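Local coordinates for early 35 kDa protein (Autographa californica nucleopolyhedrovirus, PDB 1P35), which inhibits caspases and so blocks the apoptotic response of the infected insect cell, and also suppresses the host's antiviral RNA interference, at residues 100-105 / 150-155; 49-54 / 146-151; 11-16 / 193-198. All coordinates share one frame; numbering follows the deposited sequence.

Interaction 1 of 3, residues 100-105 / 150-155; sequences YSVSCQ and AVCVLK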
loop_
_atom_site.group_PDB
_atom_site.type_symbol
_atom_site.label_atom_id
_atom_site.label_comp_id
_atom_site.label_asym_id
_atom_site.label_seq_id
_atom_site.Cartn_x
_atom_site.Cartn_y
_atom_site.Cartn_z
ATOM N N TYR A 100 13.334 8.433 14.860
ATOM C CA TYR A 100 14.066 8.476 16.088
ATOM C C TYR A 100 15.399 9.177 15.772
ATOM O O TYR A 100 15.910 9.090 14.653
ATOM C CB TYR A 100 14.414 7.090 16.617
ATOM C CG TYR A 100 13.264 6.247 17.175
ATOM C CD1 TYR A 100 12.481 5.438 16.350
ATOM C CD2 TYR A 100 13.047 6.192 18.530
ATOM C CE1 TYR A 100 11.519 4.586 16.887
ATOM C CE2 TYR A 100 12.092 5.346 19.078
ATOM C CZ TYR A 100 11.333 4.544 18.265
ATOM O OH TYR A 100 10.404 3.698 18.843
ATOM N N SER A 101 15.933 9.858 16.780
ATOM C CA SER A 101 17.229 10.511 16.709
ATOM C C SER A 101 18.236 9.385 17.169
ATOM O O SER A 101 18.128 8.849 18.266
ATOM C CB SER A 101 17.228 11.724 17.673
ATOM O OG SER A 101 18.421 12.459 17.561
ATOM N N VAL A 102 19.191 9.047 16.309
ATOM C CA VAL A 102 20.172 7.992 16.561
ATOM C C VAL A 102 21.608 8.420 16.912
ATOM O O VAL A 102 22.215 9.302 16.239
ATOM C CB VAL A 102 20.258 7.048 15.300
ATOM C CG1 VAL A 102 21.261 5.975 15.488
ATOM C CG2 VAL A 102 18.849 6.453 15.010
ATOM N N SER A 103 22.131 7.788 17.962
ATOM C CA SER A 103 23.524 7.959 18.394
ATOM C C SER A 103 24.055 6.541 18.757
ATOM O O SER A 103 23.276 5.579 18.810
ATOM C CB SER A 103 23.661 8.953 19.587
ATOM O OG SER A 103 23.086 8.473 20.790
ATOM N N CYS A 104 25.356 6.385 18.975
ATOM C CA CYS A 104 25.897 5.044 19.245
ATOM C C CYS A 104 26.908 5.073 20.365
ATOM O O CYS A 104 27.735 6.008 20.442
ATOM C CB CYS A 104 26.568 4.485 17.968
ATOM S SG CYS A 104 27.164 2.763 18.059
ATOM N N GLN A 105 26.826 4.056 21.226
ATOM C CA GLN A 105 27.703 3.881 22.375
ATOM C C GLN A 105 28.324 2.498 22.309
ATOM O O GLN A 105 27.632 1.487 22.044
ATOM C CB GLN A 105 26.921 3.993 23.701
ATOM C CG GLN A 105 26.350 5.388 23.978
ATOM C CD GLN A 105 27.461 6.431 23.966
ATOM O OE1 GLN A 105 27.226 7.625 23.780
ATOM N NE2 GLN A 105 28.683 5.973 24.167
ATOM N N ALA A 150 22.830 0.963 20.028
ATOM C CA ALA A 150 22.170 2.027 19.274
ATOM C C ALA A 150 21.249 2.721 20.266
ATOM O O ALA A 150 20.465 2.045 20.931
ATOM C CB ALA A 150 21.343 1.433 18.078
ATOM N N VAL A 151 21.340 4.058 20.359
ATOM C CA VAL A 151 20.518 4.830 21.311
ATOM C C VAL A 151 19.552 5.634 20.451
ATOM O O VAL A 151 19.966 6.497 19.679
ATOM C CB VAL A 151 21.414 5.775 22.140
ATOM C CG1 VAL A 151 20.564 6.605 23.086
ATOM C CG2 VAL A 151 22.509 4.955 22.897
ATOM N N CYS A 152 18.268 5.327 20.559
ATOM C CA CYS A 152 17.260 5.962 19.720
ATOM C C CYS A 152 16.332 6.875 20.512
ATOM O O CYS A 152 15.686 6.418 21.443
ATOM C CB CYS A 152 16.522 4.843 19.022
ATOM S SG CYS A 152 17.781 3.632 18.281
ATOM N N VAL A 153 16.275 8.163 20.162
ATOM C CA VAL A 153 15.451 9.098 20.936
ATOM C C VAL A 153 14.220 9.521 20.165
ATOM O O VAL A 153 14.296 9.829 18.994
ATOM C CB VAL A 153 16.204 10.400 21.359
ATOM C CG1 VAL A 153 15.276 11.251 22.237
ATOM C CG2 VAL A 153 17.499 10.070 22.135
ATOM N N LEU A 154 13.069 9.484 20.826
ATOM C CA LEU A 154 11.847 9.873 20.172
ATOM C C LEU A 154 11.304 11.088 20.891
ATOM O O LEU A 154 10.910 10.987 22.047
ATOM C CB LEU A 154 10.829 8.732 20.229
ATOM C CG LEU A 154 9.542 8.965 19.427
ATOM C CD1 LEU A 154 9.928 9.145 17.975
ATOM C CD2 LEU A 154 8.571 7.747 19.564
ATOM N N LYS A 155 11.313 12.239 20.212
ATOM C CA LYS A 155 10.783 13.471 20.784
ATOM C C LYS A 155 9.338 13.174 21.162
ATOM O O LYS A 155 8.650 12.492 20.425
ATOM C CB LYS A 155 10.851 14.612 19.755
ATOM C CG LYS A 155 12.282 15.050 19.362
ATOM C CD LYS A 155 12.324 16.295 18.426
ATOM C CE LYS A 155 13.770 16.766 18.148
ATOM N NZ LYS A 155 13.854 18.011 17.310
HETATM O O HOH W 1 20.543 9.348 20.483
#
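Ser-101 and Val-153 exchange two backbone hydrogen bonds, Ser-101 N to Val-153 O at 2.8 Å and Val-153 N to Ser-101 O at 2.7 Å. Two residues on, Ser-103 and Val-151 repeat this paired bonding, with Val-151 N reaching Ser-103 O almost straight (174° at the hydrogen). Between them stands the non-hydrogen-bonded pair Val-102 and Cys-152. This is a regular antiparallel ladder, and strand 98-106 thereby lies beside strand 148-154, whose other edge is bonded to strand 42-48 through Ala-150, Cys-152 and Leu-154. One water adds a polar link on the face of the two serines: it is 2.7 Å from Ser-103 OG and donates to Val-151 O. With OG set between its backbone N and carbonyl carbon (chi1 67°), Ser-103 also lays this hydroxyl against Val-151 CB, 3.4 Å away. On the same serine face, Gln-105 CG crosses Val-151 CG2 at the far end. Apolar contact gathers on the face of Val-102 and Cys-152. There the Tyr-100 ring brings CD2 to 3.8 Å from Cys-152 CB, while Leu-154 CD1 lies over one ring face; the Tyr-100 hydroxyl is bonded to Asn-31.

Interaction 2 of 3, residues 49-54 / 146-151; sequences SGPIRS and DYYVAV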
loop_
_atom_site.group_PDB
_atom_site.type_symbol
_atom_site.label_atom_id
_atom_site.label_comp_id
_atom_site.label_asym_id
_atom_site.label_seq_id
_atom_site.Cartn_x
_atom_site.Cartn_y
_atom_site.Cartn_z
ATOM N N SER A 49 26.066 -5.362 16.273
ATOM C CA SER A 49 27.399 -5.967 16.251
ATOM C C SER A 49 28.588 -5.017 15.913
ATOM O O SER A 49 29.728 -5.440 15.892
ATOM C CB SER A 49 27.393 -7.147 15.287
ATOM O OG SER A 49 27.047 -6.714 13.985
ATOM N N GLY A 50 28.315 -3.741 15.663
ATOM C CA GLY A 50 29.397 -2.821 15.354
ATOM C C GLY A 50 29.040 -1.336 15.401
ATOM O O GLY A 50 27.873 -0.974 15.464
ATOM N N PRO A 51 30.044 -0.455 15.300
ATOM C CA PRO A 51 29.769 0.972 15.365
ATOM C C PRO A 51 28.940 1.510 14.232
ATOM O O PRO A 51 29.106 1.107 13.087
ATOM C CB PRO A 51 31.169 1.583 15.408
ATOM C CG PRO A 51 31.981 0.556 14.431
ATOM C CD PRO A 51 31.493 -0.714 15.106
ATOM N N ILE A 52 28.039 2.426 14.581
ATOM C CA ILE A 52 27.199 3.082 13.600
ATOM C C ILE A 52 28.061 4.050 12.799
ATOM O O ILE A 52 28.979 4.671 13.323
ATOM C CB ILE A 52 26.050 3.853 14.270
ATOM C CG1 ILE A 52 25.022 2.827 14.807
ATOM C CG2 ILE A 52 25.464 4.849 13.311
ATOM C CD1 ILE A 52 23.836 3.438 15.521
ATOM N N ARG A 53 27.750 4.183 11.524
ATOM C CA ARG A 53 28.531 5.047 10.708
ATOM C C ARG A 53 27.722 6.212 10.175
ATOM O O ARG A 53 28.201 7.342 10.160
ATOM C CB ARG A 53 29.134 4.256 9.572
ATOM C CG ARG A 53 30.214 5.039 8.879
ATOM C CD ARG A 53 30.597 4.350 7.609
ATOM N NE ARG A 53 29.461 4.344 6.713
ATOM C CZ ARG A 53 29.372 3.516 5.695
ATOM N NH1 ARG A 53 30.360 2.641 5.470
ATOM N NH2 ARG A 53 28.302 3.566 4.912
ATOM N N SER A 54 26.522 5.937 9.680
ATOM C CA SER A 54 25.661 7.018 9.230
ATOM C C SER A 54 24.217 6.546 9.229
ATOM O O SER A 54 23.974 5.357 9.285
ATOM C CB SER A 54 26.076 7.537 7.857
ATOM O OG SER A 54 26.077 6.525 6.896
ATOM N N ASP A 146 31.621 -6.600 23.902
ATOM C CA ASP A 146 32.213 -6.531 22.568
ATOM C C ASP A 146 31.248 -5.990 21.479
ATOM O O ASP A 146 31.673 -5.614 20.386
ATOM C CB ASP A 146 32.745 -7.914 22.217
ATOM C CG ASP A 146 31.746 -9.022 22.543
ATOM O OD1 ASP A 146 31.216 -9.049 23.686
ATOM O OD2 ASP A 146 31.505 -9.877 21.651
ATOM N N TYR A 147 29.959 -5.918 21.807
ATOM C CA TYR A 147 28.923 -5.425 20.888
ATOM C C TYR A 147 28.691 -3.931 21.145
ATOM O O TYR A 147 29.143 -3.404 22.160
ATOM C CB TYR A 147 27.605 -6.165 21.150
ATOM C CG TYR A 147 27.699 -7.671 21.061
ATOM C CD1 TYR A 147 28.670 -8.287 20.267
ATOM C CD2 TYR A 147 26.794 -8.484 21.748
ATOM C CE1 TYR A 147 28.740 -9.665 20.159
ATOM C CE2 TYR A 147 26.853 -9.872 21.651
ATOM C CZ TYR A 147 27.829 -10.457 20.853
ATOM O OH TYR A 147 27.897 -11.831 20.739
ATOM N N TYR A 148 27.984 -3.258 20.241
ATOM C CA TYR A 148 27.685 -1.835 20.445
ATOM C C TYR A 148 26.245 -1.587 20.871
ATOM O O TYR A 148 25.463 -2.531 21.024
ATOM C CB TYR A 148 28.002 -1.025 19.186
ATOM C CG TYR A 148 29.489 -0.877 18.936
ATOM C CD1 TYR A 148 30.272 -1.994 18.611
ATOM C CD2 TYR A 148 30.116 0.358 19.067
ATOM C CE1 TYR A 148 31.633 -1.889 18.426
ATOM C CE2 TYR A 148 31.492 0.476 18.887
ATOM C CZ TYR A 148 32.245 -0.666 18.567
ATOM O OH TYR A 148 33.594 -0.593 18.409
ATOM N N VAL A 149 25.888 -0.319 21.045
ATOM C CA VAL A 149 24.531 0.017 21.472
ATOM C C VAL A 149 23.957 1.188 20.700
ATOM O O VAL A 149 24.539 2.275 20.709
ATOM C CB VAL A 149 24.462 0.412 22.960
ATOM C CG1 VAL A 149 23.028 0.834 23.301
ATOM C CG2 VAL A 149 24.908 -0.750 23.872
ATOM N N ALA A 150 22.830 0.963 20.028
ATOM C CA ALA A 150 22.170 2.027 19.274
ATOM C C ALA A 150 21.249 2.721 20.266
ATOM O O ALA A 150 20.465 2.045 20.931
ATOM C CB ALA A 150 21.343 1.433 18.078
ATOM N N VAL A 151 21.340 4.058 20.359
ATOM C CA VAL A 151 20.518 4.830 21.311
ATOM C C VAL A 151 19.552 5.634 20.451
ATOM O O VAL A 151 19.966 6.497 19.679
ATOM C CB VAL A 151 21.414 5.775 22.140
ATOM C CG1 VAL A 151 20.564 6.605 23.086
ATOM C CG2 VAL A 151 22.509 4.955 22.897
#
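The ring of Tyr-148 lies flat against the backbone of Gly-50 and Pro-51, and this is the tight part of the contact. Pro-51 N sits 3.5 Å above the plane over the ring centre, and Gly-50 C lies 3.4 Å above the same face, displaced toward the rim. Pro-51 CD adds a CH-pi contact, 3.7 Å from the ring centroid and 20° off its normal. The proline spans that one face: its CD lies by CE1 and CZ of Tyr-148, its CB by CE2 across the ring, at 3.7 Å. Toward the root of the ring, CD1 of Tyr-148 comes within 3.5 Å of Gly-50 CA, close against a residue with no side chain to hold the two apart. The CB of Tyr-148 points at segment 49-54, and with CG anti to the carbonyl carbon (chi1 -72°) the ring spreads along the Gly-Pro peptide.

The two segments form no hydrogen bond with each other. Strand 148-154 pairs elsewhere, with strands 42-48 and 98-106, while the chain leaving strand 42-48 passes through Ser-49 to Pro-51 into strand 52-55, which pairs with strand 164-170. Arg-53 and Ser-54 both face Glu-169 there in a classic beta bulge. The contact thus brings a strand-to-strand connection up against the start of strand 148-154.

Beyond the ring the packing thins. Ile-52 reaches inward only with its CD1, which touches Ala-150 CB at 4.1 Å; Val-102, Cys-104 and Phe-168 also pack on this isoleucine. Arg-53, on the exposed side, diverges from segment 146-151 and forms a salt bridge with Glu-169. At the other end Asp-146 is also exposed, and it is poorly ordered.

Interaction 3 of 3, residues 11-16 / 193-198; sequences SQTIIR and YDVVAY. With PO4 (phosphate ion), chain D; EDO (1,2-ethanediol), chain G.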
loop_
_atom_site.group_PDB
_atom_site.type_symbol
_atom_site.label_atom_id
_atom_site.label_comp_id
_atom_site.label_asym_id
_atom_site.label_seq_id
_atom_site.Cartn_x
_atom_site.Cartn_y
_atom_site.Cartn_z
ATOM N N SER A 11 3.956 -1.934 19.759
ATOM C CA SER A 11 3.543 -3.107 18.969
ATOM C C SER A 11 4.020 -2.970 17.534
ATOM O O SER A 11 4.644 -1.973 17.159
ATOM C CB SER A 11 2.008 -3.320 18.966
ATOM O OG SER A 11 1.296 -2.344 18.216
ATOM N N GLN A 12 3.770 -3.999 16.739
ATOM C CA GLN A 12 4.097 -3.954 15.328
ATOM C C GLN A 12 5.522 -3.480 14.962
ATOM O O GLN A 12 5.699 -2.528 14.176
ATOM C CB GLN A 12 3.084 -3.056 14.604
ATOM C CG GLN A 12 1.604 -3.388 14.830
ATOM C CD GLN A 12 0.706 -2.243 14.349
ATOM O OE1 GLN A 12 0.466 -2.066 13.140
ATOM N NE2 GLN A 12 0.259 -1.420 15.301
ATOM N N THR A 13 6.523 -4.181 15.486
ATOM C CA THR A 13 7.903 -3.877 15.204
ATOM C C THR A 13 8.307 -4.621 13.919
ATOM O O THR A 13 8.043 -5.813 13.755
ATOM C CB THR A 13 8.806 -4.273 16.423
ATOM O OG1 THR A 13 8.398 -3.513 17.577
ATOM C CG2 THR A 13 10.261 -3.964 16.156
ATOM N N ILE A 14 8.924 -3.883 13.005
ATOM C CA ILE A 14 9.388 -4.415 11.728
ATOM C C ILE A 14 10.875 -4.104 11.606
ATOM O O ILE A 14 11.286 -2.961 11.776
ATOM C CB ILE A 14 8.610 -3.757 10.583
ATOM C CG1 ILE A 14 7.102 -3.946 10.848
ATOM C CG2 ILE A 14 8.945 -4.413 9.267
ATOM C CD1 ILE A 14 6.207 -3.339 9.788
ATOM N N ILE A 15 11.660 -5.116 11.240
ATOM C CA ILE A 15 13.087 -5.012 11.180
ATOM C C ILE A 15 13.641 -5.593 9.925
ATOM O O ILE A 15 13.143 -6.602 9.440
ATOM C CB ILE A 15 13.716 -5.824 12.333
ATOM C CG1 ILE A 15 13.282 -5.252 13.679
ATOM C CG2 ILE A 15 15.242 -5.947 12.148
ATOM C CD1 ILE A 15 13.706 -6.194 14.867
ATOM N N ARG A 16 14.692 -4.947 9.411
ATOM C CA ARG A 16 15.394 -5.463 8.244
ATOM C C ARG A 16 16.855 -5.131 8.488
ATOM O O ARG A 16 17.195 -4.027 8.945
ATOM C CB ARG A 16 14.943 -4.804 6.937
ATOM C CG ARG A 16 15.398 -5.609 5.741
ATOM C CD ARG A 16 15.204 -4.900 4.368
ATOM N NE ARG A 16 16.072 -3.737 4.294
ATOM C CZ ARG A 16 16.124 -2.874 3.287
ATOM N NH1 ARG A 16 15.339 -3.028 2.225
ATOM N NH2 ARG A 16 16.990 -1.865 3.348
ATOM N N TYR A 193 5.647 -10.659 22.316
ATOM C CA TYR A 193 6.332 -10.255 21.085
ATOM C C TYR A 193 5.369 -9.991 19.932
ATOM O O TYR A 193 4.328 -10.587 19.845
ATOM C CB TYR A 193 7.284 -11.307 20.609
ATOM C CG TYR A 193 8.478 -11.554 21.461
ATOM C CD1 TYR A 193 8.397 -12.347 22.626
ATOM C CD2 TYR A 193 9.737 -11.087 21.047
ATOM C CE1 TYR A 193 9.555 -12.682 23.345
ATOM C CE2 TYR A 193 10.884 -11.412 21.742
ATOM C CZ TYR A 193 10.811 -12.209 22.879
ATOM O OH TYR A 193 12.007 -12.537 23.492
ATOM N N ASP A 194 5.729 -9.043 19.066
ATOM C CA ASP A 194 4.941 -8.721 17.888
ATOM C C ASP A 194 5.931 -8.026 16.965
ATOM O O ASP A 194 6.038 -6.787 16.943
ATOM C CB ASP A 194 3.741 -7.803 18.180
ATOM C CG ASP A 194 2.894 -7.587 16.927
ATOM O OD1 ASP A 194 3.003 -8.454 16.007
ATOM O OD2 ASP A 194 2.136 -6.603 16.852
ATOM N N VAL A 195 6.638 -8.851 16.193
ATOM C CA VAL A 195 7.700 -8.365 15.341
ATOM C C VAL A 195 7.941 -9.348 14.175
ATOM O O VAL A 195 7.668 -10.556 14.297
ATOM C CB VAL A 195 9.001 -8.237 16.236
ATOM C CG1 VAL A 195 9.383 -9.677 16.877
ATOM C CG2 VAL A 195 10.141 -7.688 15.458
ATOM N N VAL A 196 8.367 -8.794 13.037
ATOM C CA VAL A 196 8.745 -9.553 11.847
ATOM C C VAL A 196 10.124 -8.971 11.504
ATOM O O VAL A 196 10.401 -7.800 11.812
ATOM C CB VAL A 196 7.750 -9.383 10.626
ATOM C CG1 VAL A 196 6.369 -9.938 10.975
ATOM C CG2 VAL A 196 7.578 -7.929 10.265
ATOM N N ALA A 197 10.992 -9.817 10.943
ATOM C CA ALA A 197 12.319 -9.440 10.543
ATOM C C ALA A 197 12.753 -10.179 9.269
ATOM O O ALA A 197 12.358 -11.338 8.986
ATOM C CB ALA A 197 13.324 -9.701 11.654
ATOM N N TYR A 198 13.540 -9.460 8.487
ATOM C CA TYR A 198 14.106 -9.942 7.249
ATOM C C TYR A 198 15.621 -9.679 7.441
ATOM O O TYR A 198 16.000 -8.533 7.687
ATOM C CB TYR A 198 13.527 -9.106 6.061
ATOM C CG TYR A 198 14.138 -9.435 4.716
ATOM C CD1 TYR A 198 15.443 -9.026 4.412
ATOM C CD2 TYR A 198 13.424 -10.172 3.753
ATOM C CE1 TYR A 198 16.035 -9.320 3.190
ATOM C CE2 TYR A 198 13.992 -10.483 2.509
ATOM C CZ TYR A 198 15.306 -10.043 2.228
ATOM O OH TYR A 198 15.863 -10.220 0.979
HETATM P P PO4 D . 16.727 -0.562 -0.534
HETATM O O1 PO4 D . 17.814 -0.450 0.527
HETATM O O2 PO4 D . 16.843 0.629 -1.466
HETATM O O3 PO4 D . 16.887 -1.849 -1.333
HETATM O O4 PO4 D . 15.395 -0.593 0.163
HETATM C C1 EDO G . 11.899 -5.897 1.595
HETATM O O1 EDO G . 11.534 -5.959 0.189
HETATM C C2 EDO G . 13.242 -6.510 1.846
HETATM O O2 EDO G . 14.218 -5.699 1.246
HETATM O O HOH W 2 6.405 -4.756 18.903
#
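Asp-194 takes two amides of the neighbouring strand: its OD2 accepts from Gln-12 N at 3.1 Å, met from above the carboxylate plane, and its backbone O accepts from Thr-13 N at 3.0 Å. CG anti to the backbone N (chi1 -176°) carries the carboxylate alongside Gln-12, while OD1 is bonded to His-282. A water spans Thr-13 OG1 and Asp-194 O, donating to the latter. At the opposite end Arg-16 NH1 and NH2 bind phosphate O4 and O1, and NH1 also donates to 1,2-ethanediol O2, both molecules probably from the crystallisation liquor. Lys-58 of the same chain and Arg-79 of the second subunit also bind the phosphate; Glu-26 forms a salt bridge with NH2. Between these ends runs a parallel ladder joining strands 10-21 and 191-199: Thr-13 O accepts from Val-196 N, Ile-15 N donates to Val-196 O, and Ile-15 O receives Tyr-198 N. A classic beta bulge at Asp-194 and Val-195 faces Leu-281. On one face Thr-13 CG2 meets Val-195 CG2 at 3.8 Å and Ile-15 CD1 crosses to the same methyl. On the other, Ile-14 and Val-196 touch through CG2 atoms, and Arg-16 CG lies 3.7 Å from Tyr-198 CD1, with the diol C2 over the ring face.

Interactions 1 and 2 share strand 148-154 and abut: Ile-52 CD1 of interaction 2 packs on Val-102 CG1 of interaction 1, and Ala-150 and Val-151 belong to both. Both centres lie about 17 Å from the centre of the chain, whereas that of interaction 3 is only about 4 Å away. All three are partly buried. Interactions 1 and 3 are backbone ladders, antiparallel in interaction 1 and parallel in interaction 3, whereas interaction 2 has no hydrogen bond between its segments and rests on a ring against a Gly-Pro backbone, with one methyl pair. In interaction 3 one carboxylate joins the bonding across the strands, while the arginine's charged end turns to a phosphate and a neighbouring glutamate.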